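Local coordinates for hypothetical protein (Prochlorococcus marinus, PDB 2IT9) that is of unknown function but may bind DNA, with a fold of two four-stranded antiparallel sheets and two helices, at residues 28-33 and 104-109; 45-50 and 116-121; 51-56 and 84-89. All blocks are in the same frame, centred on the assembly; numbering follows the deposited sequence.

Contact 1 of 3, residues 28-33 and 104-109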
loop_
_atom_site.group_PDB
_atom_site.type_symbol
_atom_site.label_atom_id
_atom_site.label_comp_id
_atom_site.label_asym_id
_atom_site.label_seq_id
_atom_site.Cartn_x
_atom_site.Cartn_y
_atom_site.Cartn_z
ATOM N N GLU A 28 -2.278 -4.396 -6.191
ATOM C CA GLU A 28 -3.238 -3.744 -7.081
ATOM C C GLU A 28 -3.505 -2.285 -6.690
ATOM O O GLU A 28 -3.622 -1.416 -7.554
ATOM C CB GLU A 28 -4.568 -4.467 -7.050
ATOM C CG GLU A 28 -5.515 -3.987 -8.127
ATOM C CD GLU A 28 -6.829 -4.706 -8.127
ATOM O OE1 GLU A 28 -7.248 -5.189 -7.055
ATOM O OE2 GLU A 28 -7.463 -4.748 -9.209
ATOM N N THR A 29 -3.608 -2.047 -5.390
ATOM C CA THR A 29 -4.012 -0.739 -4.868
ATOM C C THR A 29 -2.941 -0.040 -4.025
ATOM O O THR A 29 -3.257 0.894 -3.276
ATOM C CB THR A 29 -5.277 -0.906 -3.999
ATOM O OG1 THR A 29 -4.987 -1.673 -2.812
ATOM C CG2 THR A 29 -6.429 -1.529 -4.776
ATOM N N TRP A 30 -1.688 -0.494 -4.102
ATOM C CA TRP A 30 -0.649 0.112 -3.283
ATOM C C TRP A 30 0.722 -0.159 -3.871
ATOM O O TRP A 30 0.889 -1.065 -4.672
ATOM C CB TRP A 30 -0.672 -0.498 -1.851
ATOM C CG TRP A 30 -0.515 -2.058 -1.848
ATOM C CD1 TRP A 30 -1.511 -2.973 -1.845
ATOM C CD2 TRP A 30 0.723 -2.815 -1.862
ATOM N NE1 TRP A 30 -0.997 -4.254 -1.860
ATOM C CE2 TRP A 30 0.375 -4.187 -1.907
ATOM C CE3 TRP A 30 2.076 -2.461 -1.914
ATOM C CZ2 TRP A 30 1.340 -5.207 -1.973
ATOM C CZ3 TRP A 30 3.047 -3.492 -1.996
ATOM C CH2 TRP A 30 2.666 -4.841 -2.016
ATOM N N ALA A 31 1.677 0.675 -3.473
ATOM C CA ALA A 31 3.099 0.459 -3.770
ATOM C C ALA A 31 3.876 1.140 -2.667
ATOM O O ALA A 31 3.422 2.160 -2.146
ATOM C CB ALA A 31 3.466 1.021 -5.094
ATOM N N ILE A 32 4.998 0.557 -2.242
ATOM C CA ILE A 32 5.897 1.185 -1.316
ATOM C C ILE A 32 7.344 1.006 -1.802
ATOM O O ILE A 32 7.685 0.011 -2.443
ATOM C CB ILE A 32 5.798 0.652 0.147
ATOM C CG1 ILE A 32 6.082 -0.848 0.208
ATOM C CG2 ILE A 32 4.432 0.933 0.745
ATOM C CD1 ILE A 32 6.151 -1.377 1.665
ATOM N N GLU A 33 8.155 2.011 -1.547
ATOM C CA GLU A 33 9.574 1.982 -1.919
ATOM C C GLU A 33 10.357 1.363 -0.767
ATOM O O GLU A 33 9.999 1.538 0.396
ATOM C CB GLU A 33 10.100 3.378 -2.198
ATOM C CG GLU A 33 9.449 4.093 -3.389
ATOM C CD GLU A 33 10.045 5.485 -3.580
ATOM O OE1 GLU A 33 10.639 6.006 -2.608
ATOM O OE2 GLU A 33 9.916 6.037 -4.675
ATOM N N VAL A 104 1.293 -4.154 3.843
ATOM C CA VAL A 104 0.834 -4.426 2.502
ATOM C C VAL A 104 0.413 -5.886 2.388
ATOM O O VAL A 104 0.748 -6.714 3.264
ATOM C CB VAL A 104 1.884 -4.050 1.445
ATOM C CG1 VAL A 104 2.244 -2.562 1.528
ATOM C CG2 VAL A 104 3.146 -4.880 1.601
ATOM N N TYR A 105 -0.244 -6.203 1.273
ATOM C CA TYR A 105 -0.845 -7.548 1.104
ATOM C C TYR A 105 -0.951 -7.965 -0.347
ATOM O O TYR A 105 -1.307 -7.136 -1.216
ATOM C CB TYR A 105 -2.212 -7.549 1.755
ATOM C CG TYR A 105 -3.097 -8.740 1.464
ATOM C CD1 TYR A 105 -3.070 -9.862 2.302
ATOM C CD2 TYR A 105 -3.982 -8.729 0.402
ATOM C CE1 TYR A 105 -3.926 -10.955 2.076
ATOM C CE2 TYR A 105 -4.839 -9.826 0.164
ATOM C CZ TYR A 105 -4.783 -10.927 1.011
ATOM O OH TYR A 105 -5.611 -12.022 0.808
ATOM N N TRP A 106 -0.596 -9.229 -0.624
ATOM C CA TRP A 106 -0.805 -9.853 -1.940
ATOM C C TRP A 106 -1.725 -11.054 -1.745
ATOM O O TRP A 106 -1.540 -11.828 -0.788
ATOM C CB TRP A 106 0.474 -10.353 -2.602
ATOM C CG TRP A 106 1.362 -9.280 -3.170
ATOM C CD1 TRP A 106 1.066 -8.457 -4.213
ATOM C CD2 TRP A 106 2.721 -8.997 -2.801
ATOM N NE1 TRP A 106 2.149 -7.658 -4.507
ATOM C CE2 TRP A 106 3.173 -7.951 -3.640
ATOM C CE3 TRP A 106 3.592 -9.512 -1.836
ATOM C CZ2 TRP A 106 4.465 -7.424 -3.544
ATOM C CZ3 TRP A 106 4.867 -8.987 -1.731
ATOM C CH2 TRP A 106 5.307 -7.974 -2.584
ATOM N N PRO A 107 -2.728 -11.205 -2.616
ATOM C CA PRO A 107 -3.668 -12.301 -2.486
ATOM C C PRO A 107 -3.137 -13.601 -3.118
ATOM O O PRO A 107 -2.059 -13.614 -3.754
ATOM C CB PRO A 107 -4.887 -11.775 -3.232
ATOM C CG PRO A 107 -4.280 -11.007 -4.358
ATOM C CD PRO A 107 -3.089 -10.323 -3.738
ATOM N N ARG A 108 -3.935 -14.657 -2.984
ATOM C CA ARG A 108 -3.611 -15.958 -3.606
ATOM C C ARG A 108 -3.318 -15.843 -5.061
ATOM O O ARG A 108 -3.907 -15.011 -5.764
ATOM C CB ARG A 108 -4.776 -16.909 -3.435
ATOM C CG ARG A 108 -5.005 -17.189 -1.933
ATOM C CD ARG A 108 -6.368 -17.792 -1.706
ATOM N NE ARG A 108 -6.379 -19.116 -2.244
ATOM C CZ ARG A 108 -6.254 -20.224 -1.533
ATOM N NH1 ARG A 108 -6.166 -20.203 -0.200
ATOM N NH2 ARG A 108 -6.272 -21.368 -2.181
ATOM N N HIS A 109 -2.407 -16.690 -5.537
ATOM C CA HIS A 109 -2.074 -16.829 -6.962
ATOM C C HIS A 109 -1.123 -15.716 -7.408
ATOM O O HIS A 109 -0.097 -15.976 -8.058
ATOM C CB HIS A 109 -3.315 -16.976 -7.879
ATOM C CG HIS A 109 -4.292 -17.997 -7.386
ATOM N ND1 HIS A 109 -3.959 -19.323 -7.215
ATOM C CD2 HIS A 109 -5.580 -17.877 -6.976
ATOM C CE1 HIS A 109 -4.984 -19.969 -6.684
ATOM N NE2 HIS A 109 -5.989 -19.119 -6.550
#
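V104 sits squarely over the six-membered ring of W30: its CB lies 3.4 Å from the ring centroid, almost on the ring normal, in a CH-pi contact. The two methyls spread over the same face. V104 CG1 comes down 3.4 Å from W30 CE3, while CG2 leans toward CH2. The indole reaches this place because CG of W30 stands between its own backbone N and carbonyl carbon (chi1 57°), turning the ring toward strand 102-106. There the ring's edge finds a polar partner: W30 NE1 donates to Y105 O at 3.0 Å. The acceptor lies near the indole plane, but the bond is bent (138° at the hydrogen), and the donor is somewhat tilted from the carbonyl plane. Farther round the same edge, W30 CH2 lies over a face of W106, 3.5 Å from W106 CZ2. The two indoles are oblique, their planes at 53°. I32 adds a looser touch, I32 CD1 meeting V104 CG1 tip to tip at 4.1 Å. W106 is steadied by a hydrogen bond from NE1 to G26 O. The contact thus joins the last strands of the two sheets, at a steep angle to each other. I25 of strand 23-26 and L90 of strand 85-92 pack beside it, helix 110-120 borders W106, and W30, A31, I32 and V104 pair with an antiparallel strand of the second subunit.

Contact 2 of 3, residues 45-50 and 116-121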
loop_
_atom_site.group_PDB
_atom_site.type_symbol
_atom_site.label_atom_id
_atom_site.label_comp_id
_atom_site.label_asym_id
_atom_site.label_seq_id
_atom_site.Cartn_x
_atom_site.Cartn_y
_atom_site.Cartn_z
ATOM N N VAL A 45 12.913 -13.580 3.714
ATOM C CA VAL A 45 11.752 -13.951 4.522
ATOM C C VAL A 45 10.689 -14.657 3.671
ATOM O O VAL A 45 10.156 -15.706 4.048
ATOM C CB VAL A 45 11.171 -12.695 5.178
ATOM C CG1 VAL A 45 9.673 -12.876 5.643
ATOM C CG2 VAL A 45 12.096 -12.222 6.329
ATOM N N VAL A 46 10.390 -14.062 2.527
ATOM C CA VAL A 46 9.396 -14.620 1.619
ATOM C C VAL A 46 9.864 -15.984 1.114
ATOM O O VAL A 46 9.039 -16.914 1.092
ATOM C CB VAL A 46 9.049 -13.646 0.521
ATOM C CG1 VAL A 46 8.133 -14.311 -0.577
ATOM C CG2 VAL A 46 8.369 -12.415 1.095
HETATM N N MSE A 47 11.148 -16.129 0.751
HETATM C CA MSE A 47 11.639 -17.414 0.251
HETATM C C MSE A 47 11.519 -18.467 1.346
HETATM O O MSE A 47 11.157 -19.622 1.085
HETATM C CB MSE A 47 13.103 -17.364 -0.194
HETATM C CG MSE A 47 13.488 -16.603 -1.490
HETATM SE SE MSE A 47 12.245 -16.946 -2.955
HETATM C CE MSE A 47 11.067 -15.473 -2.663
ATOM N N GLU A 48 11.842 -18.082 2.575
ATOM C CA GLU A 48 11.750 -19.010 3.688
ATOM C C GLU A 48 10.316 -19.462 3.917
ATOM O O GLU A 48 10.079 -20.667 4.101
ATOM C CB GLU A 48 12.301 -18.407 4.981
ATOM C CG GLU A 48 12.081 -19.335 6.119
ATOM C CD GLU A 48 12.805 -18.962 7.360
ATOM O OE1 GLU A 48 13.703 -18.092 7.303
ATOM O OE2 GLU A 48 12.471 -19.572 8.396
ATOM N N LEU A 49 9.367 -18.519 3.910
ATOM C CA LEU A 49 7.952 -18.890 4.095
ATOM C C LEU A 49 7.429 -19.742 2.940
ATOM O O LEU A 49 6.823 -20.807 3.162
ATOM C CB LEU A 49 7.075 -17.656 4.256
ATOM C CG LEU A 49 7.151 -16.922 5.578
ATOM C CD1 LEU A 49 6.427 -15.593 5.417
ATOM C CD2 LEU A 49 6.507 -17.728 6.672
ATOM N N CYS A 50 7.715 -19.297 1.718
ATOM C CA CYS A 50 7.284 -20.014 0.518
ATOM C C CYS A 50 7.788 -21.461 0.543
ATOM O O CYS A 50 6.981 -22.406 0.410
ATOM C CB CYS A 50 7.667 -19.239 -0.789
ATOM S SG CYS A 50 7.062 -20.109 -2.267
ATOM N N ASN A 116 8.232 -15.738 -7.945
ATOM C CA ASN A 116 9.008 -16.003 -9.136
ATOM C C ASN A 116 9.833 -14.788 -9.576
ATOM O O ASN A 116 11.003 -14.949 -9.981
ATOM C CB ASN A 116 8.089 -16.508 -10.258
ATOM C CG ASN A 116 7.559 -17.934 -9.996
ATOM O OD1 ASN A 116 8.113 -18.688 -9.175
ATOM N ND2 ASN A 116 6.510 -18.320 -10.727
ATOM N N ALA A 117 9.233 -13.591 -9.495
ATOM C CA ALA A 117 9.930 -12.335 -9.862
ATOM C C ALA A 117 11.057 -12.051 -8.885
ATOM O O ALA A 117 12.114 -11.622 -9.291
ATOM C CB ALA A 117 8.955 -11.148 -9.893
HETATM N N MSE A 118 10.824 -12.250 -7.588
HETATM C CA MSE A 118 11.852 -12.029 -6.576
HETATM C C MSE A 118 13.037 -12.895 -6.819
HETATM O O MSE A 118 14.170 -12.417 -6.727
HETATM C CB MSE A 118 11.314 -12.321 -5.170
HETATM C CG MSE A 118 10.370 -11.295 -4.712
HETATM SE SE MSE A 118 9.710 -11.718 -2.930
HETATM C CE MSE A 118 8.828 -10.086 -2.578
ATOM N N ARG A 119 12.792 -14.167 -7.119
ATOM C CA ARG A 119 13.877 -15.104 -7.372
ATOM C C ARG A 119 14.727 -14.789 -8.612
ATOM O O ARG A 119 15.895 -15.166 -8.662
ATOM C CB ARG A 119 13.325 -16.516 -7.558
ATOM C CG ARG A 119 12.744 -17.172 -6.336
ATOM C CD ARG A 119 12.560 -18.695 -6.579
ATOM N NE ARG A 119 12.128 -19.388 -5.358
ATOM C CZ ARG A 119 10.926 -19.932 -5.126
ATOM N NH1 ARG A 119 9.967 -19.938 -6.056
ATOM N NH2 ARG A 119 10.693 -20.528 -3.946
ATOM N N SER A 120 14.147 -14.132 -9.611
ATOM C CA SER A 120 14.835 -13.873 -10.861
ATOM C C SER A 120 15.182 -12.422 -11.161
ATOM O O SER A 120 15.527 -12.131 -12.301
ATOM C CB SER A 120 13.942 -14.363 -11.997
ATOM O OG SER A 120 12.756 -13.592 -12.041
HETATM N N MSE A 121 15.123 -11.508 -10.190
HETATM C CA MSE A 121 15.336 -10.071 -10.522
HETATM C C MSE A 121 16.571 -9.709 -11.427
HETATM O O MSE A 121 16.490 -8.837 -12.320
HETATM C CB MSE A 121 15.313 -9.208 -9.271
HETATM C CG MSE A 121 13.958 -8.914 -8.715
HETATM SE SE MSE A 121 12.600 -7.963 -9.857
HETATM C CE MSE A 121 13.285 -6.123 -10.154
#
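M47 and R119 lie across one another between the two helices, the selenium of M47 (modelled, like M118, as selenomethionine) resting against the arginine's aliphatic part and its first nitrogen. M47 SE is 3.4 Å from R119 CG and equally near NE. The M47 chain is bent at both chi2 and chi3, and this folds its methyl back toward the neighbouring residue of the other helix: M47 CE lies 4.0 Å from M118 SE. M118 itself runs straight beyond CG (chi2 180°), carrying its selenium far enough to meet V46, whose CG1 is 3.8 Å from M118 SE and whose side chain it crosses at about a right angle. One turn on from V46, C50 SG approaches R119 NH2 at 4.0 Å, a loose contact oblique to the guanidinium. No hydrogen bond crosses between the segments, so apolar and selenium contacts carry the association. The axes are 10.8 Å apart and run at 126°, and long side chains bridge that distance. In the next shell, R119 is extended from CG to NE; its NH2 has a long, weak ion pair with D51 OD1 further along helix 36-56, and N116 OD1 lies in the guanidinium plane at its edge. S120 OG donates to N116 O at 3.0 Å, a side-chain to backbone bond within the segment. V115, just before N116 in that helix, packs against V46, M47 and C50 together. Beyond the interface, 45-50 faces strand 65-72 through V45 and L49, while 116-121 faces strand 10-15 through A117 and M118 and strand 2-7 through A117; M118 also touches W106 of strand 102-106.

Contact 3 of 3, residues 51-56 and 84-89; sequences DQYKLV and YGWNLR
Y53 and W86 are brought together by their first torsions: CG of Y53 lies anti to its nitrogen (chi1 161°), sending the phenol from helix 36-56 to the sheet, and CG of W86 is held between N and the carbonyl carbon (chi1 56°), lifting the indole to meet it. The pyrrole side of the indole leans over one face of the phenol, off toward the rim, with W86 CD1 only 3.3 Å from Y53 CE2. The rings are oblique, five-membered ring and phenol at 45° with centroids 4.5 Å apart. The phenol reaches on to the backbone at G85, where Y53 OH comes 3.4 Å from G85 N without bonding to it; the hydroxyl is instead hydrogen-bonded to D82 O. W86 NE1 bonds to N112 OD1, and K54 NZ, whose chain has two conformers, may share that acceptor weakly. An alanine here in place of Y53 would probably leave D82 O without its hydroxyl partner and open a gap beside W86 CD1, letting the indole shift. I66, L68 and L79 line the phenol, burying it between helix and sheet. The long helix covers the four-stranded antiparallel sheet that follows it in the chain, running close to antiparallel to strand 85-92; four strands and a helix, twice over, are consistent with the PC4/Whirly-like fold suggested by the family.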
loop_
_atom_site.group_PDB
_atom_site.type_symbol
_atom_site.label_atom_id
_atom_site.label_comp_id
_atom_site.label_asym_id
_atom_site.label_seq_id
_atom_site.Cartn_x
_atom_site.Cartn_y
_atom_site.Cartn_z
ATOM N N ASP A 51 9.072 -21.685 0.814
ATOM C CA ASP A 51 9.604 -23.033 0.832
ATOM C C ASP A 51 8.929 -23.892 1.894
ATOM O O ASP A 51 8.612 -25.061 1.645
ATOM C CB ASP A 51 11.130 -23.040 1.082
ATOM C CG ASP A 51 11.942 -22.495 -0.114
ATOM O OD1 ASP A 51 11.380 -22.221 -1.215
ATOM O OD2 ASP A 51 13.164 -22.325 0.071
ATOM N N GLN A 52 8.740 -23.328 3.085
ATOM C CA GLN A 52 8.091 -24.072 4.157
ATOM C C GLN A 52 6.652 -24.444 3.816
ATOM O O GLN A 52 6.216 -25.572 4.086
ATOM C CB GLN A 52 8.073 -23.275 5.416
ATOM C CG GLN A 52 7.616 -24.105 6.554
ATOM C CD GLN A 52 7.637 -23.354 7.817
ATOM O OE1 GLN A 52 7.661 -22.114 7.804
ATOM N NE2 GLN A 52 7.686 -24.090 8.947
ATOM N N TYR A 53 5.915 -23.485 3.258
ATOM C CA TYR A 53 4.571 -23.741 2.812
ATOM C C TYR A 53 4.542 -24.879 1.793
ATOM O O TYR A 53 3.723 -25.789 1.910
ATOM C CB TYR A 53 3.944 -22.490 2.224
ATOM C CG TYR A 53 2.740 -22.782 1.344
ATOM C CD1 TYR A 53 1.493 -23.048 1.894
ATOM C CD2 TYR A 53 2.863 -22.838 -0.035
ATOM C CE1 TYR A 53 0.384 -23.345 1.078
ATOM C CE2 TYR A 53 1.771 -23.115 -0.849
ATOM C CZ TYR A 53 0.537 -23.386 -0.302
ATOM O OH TYR A 53 -0.534 -23.683 -1.150
ATOM N N LYS A 54 5.428 -24.838 0.796
ATOM C CA LYS A 54 5.477 -25.878 -0.246
ATOM C C LYS A 54 5.627 -27.274 0.364
ATOM O O LYS A 54 5.091 -28.265 -0.171
ATOM C CB LYS A 54 6.614 -25.600 -1.255
ATOM C CG LYS A 54 6.461 -24.317 -2.116
ATOM C CD LYS A 54 5.331 -24.405 -3.144
ATOM C CE LYS A 54 5.243 -23.157 -4.047
ATOM N NZ LYS A 54 4.793 -21.904 -3.359
ATOM N N LEU A 55 6.356 -27.380 1.484
ATOM C CA LEU A 55 6.507 -28.681 2.137
ATOM C C LEU A 55 5.202 -29.093 2.837
ATOM O O LEU A 55 4.677 -30.205 2.629
ATOM C CB LEU A 55 7.621 -28.655 3.189
ATOM C CG LEU A 55 9.068 -28.458 2.723
ATOM C CD1 LEU A 55 9.986 -28.493 3.951
ATOM C CD2 LEU A 55 9.492 -29.507 1.685
ATOM N N VAL A 56 4.717 -28.192 3.692
ATOM C CA VAL A 56 3.469 -28.368 4.438
ATOM C C VAL A 56 2.306 -28.743 3.495
ATOM O O VAL A 56 1.519 -29.623 3.805
ATOM C CB VAL A 56 3.147 -27.071 5.221
ATOM C CG1 VAL A 56 1.705 -27.036 5.710
ATOM C CG2 VAL A 56 4.108 -26.912 6.395
ATOM N N TYR A 84 -4.349 -25.171 -2.274
ATOM C CA TYR A 84 -4.553 -24.570 -3.588
ATOM C C TYR A 84 -3.832 -23.248 -3.762
ATOM O O TYR A 84 -3.665 -22.795 -4.870
ATOM C CB TYR A 84 -6.059 -24.432 -3.845
ATOM C CG TYR A 84 -6.827 -25.712 -3.564
ATOM C CD1 TYR A 84 -6.762 -26.777 -4.439
ATOM C CD2 TYR A 84 -7.599 -25.858 -2.407
ATOM C CE1 TYR A 84 -7.441 -27.950 -4.201
ATOM C CE2 TYR A 84 -8.296 -27.041 -2.151
ATOM C CZ TYR A 84 -8.214 -28.088 -3.056
ATOM O OH TYR A 84 -8.888 -29.283 -2.843
ATOM N N GLY A 85 -3.381 -22.627 -2.679
ATOM C CA GLY A 85 -2.683 -21.374 -2.791
ATOM C C GLY A 85 -2.508 -20.682 -1.456
ATOM O O GLY A 85 -2.912 -21.188 -0.391
ATOM N N TRP A 86 -1.882 -19.520 -1.524
ATOM C CA TRP A 86 -1.617 -18.744 -0.333
ATOM C C TRP A 86 -1.562 -17.250 -0.530
ATOM O O TRP A 86 -1.168 -16.793 -1.580
ATOM C CB TRP A 86 -0.302 -19.187 0.301
ATOM C CG TRP A 86 0.877 -19.112 -0.663
ATOM C CD1 TRP A 86 1.165 -19.990 -1.673
ATOM C CD2 TRP A 86 1.931 -18.140 -0.677
ATOM N NE1 TRP A 86 2.285 -19.586 -2.354
ATOM C CE2 TRP A 86 2.799 -18.479 -1.739
ATOM C CE3 TRP A 86 2.209 -17.001 0.078
ATOM C CZ2 TRP A 86 3.928 -17.738 -2.048
ATOM C CZ3 TRP A 86 3.336 -16.263 -0.227
ATOM C CH2 TRP A 86 4.190 -16.641 -1.284
ATOM N N ASN A 87 -1.919 -16.496 0.522
ATOM C CA ASN A 87 -1.826 -15.039 0.487
ATOM C C ASN A 87 -0.731 -14.624 1.464
ATOM O O ASN A 87 -0.227 -15.433 2.275
ATOM C CB ASN A 87 -3.163 -14.339 0.785
ATOM C CG ASN A 87 -3.715 -14.682 2.143
ATOM O OD1 ASN A 87 -2.987 -14.774 3.113
ATOM N ND2 ASN A 87 -5.018 -14.871 2.208
ATOM N N LEU A 88 -0.343 -13.353 1.387
ATOM C CA LEU A 88 0.764 -12.852 2.175
ATOM C C LEU A 88 0.528 -11.438 2.656
ATOM O O LEU A 88 0.262 -10.538 1.841
ATOM C CB LEU A 88 2.062 -12.881 1.351
ATOM C CG LEU A 88 3.354 -12.452 2.089
ATOM C CD1 LEU A 88 3.717 -13.466 3.125
ATOM C CD2 LEU A 88 4.458 -12.288 1.090
ATOM N N ARG A 89 0.607 -11.271 3.978
ATOM C CA ARG A 89 0.489 -9.974 4.629
ATOM C C ARG A 89 1.872 -9.623 5.154
ATOM O O ARG A 89 2.525 -10.458 5.774
ATOM C CB ARG A 89 -0.510 -10.027 5.761
ATOM C CG ARG A 89 -0.724 -8.684 6.390
ATOM C CD ARG A 89 -1.744 -8.735 7.505
ATOM N NE ARG A 89 -1.867 -7.420 8.138
ATOM C CZ ARG A 89 -2.234 -7.235 9.403
ATOM N NH1 ARG A 89 -2.494 -8.266 10.202
ATOM N NH2 ARG A 89 -2.316 -6.003 9.889
#

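In the fold
Strand 30-34, last of the N-terminal sheet, opens contact 1; helix 36-56 then supplies the first segments of contacts 2 and 3 in succession. The chain goes on to the second sheet, and strand 85-92 closes contact 3, the shortest loop, which lies within the loops of both other contacts. Strand 102-106 next closes contact 1 and helix 110-120 closes contact 2, so these two cross. Contact 1 ties sheet to sheet, contact 2 helix to helix and contact 3 helix to sheet. The contacts also meet directly: W106 CH2 touches M118 CE, L88 N probably bonds to W106 O in the sheet, and C50 SG packs on W86 CZ2.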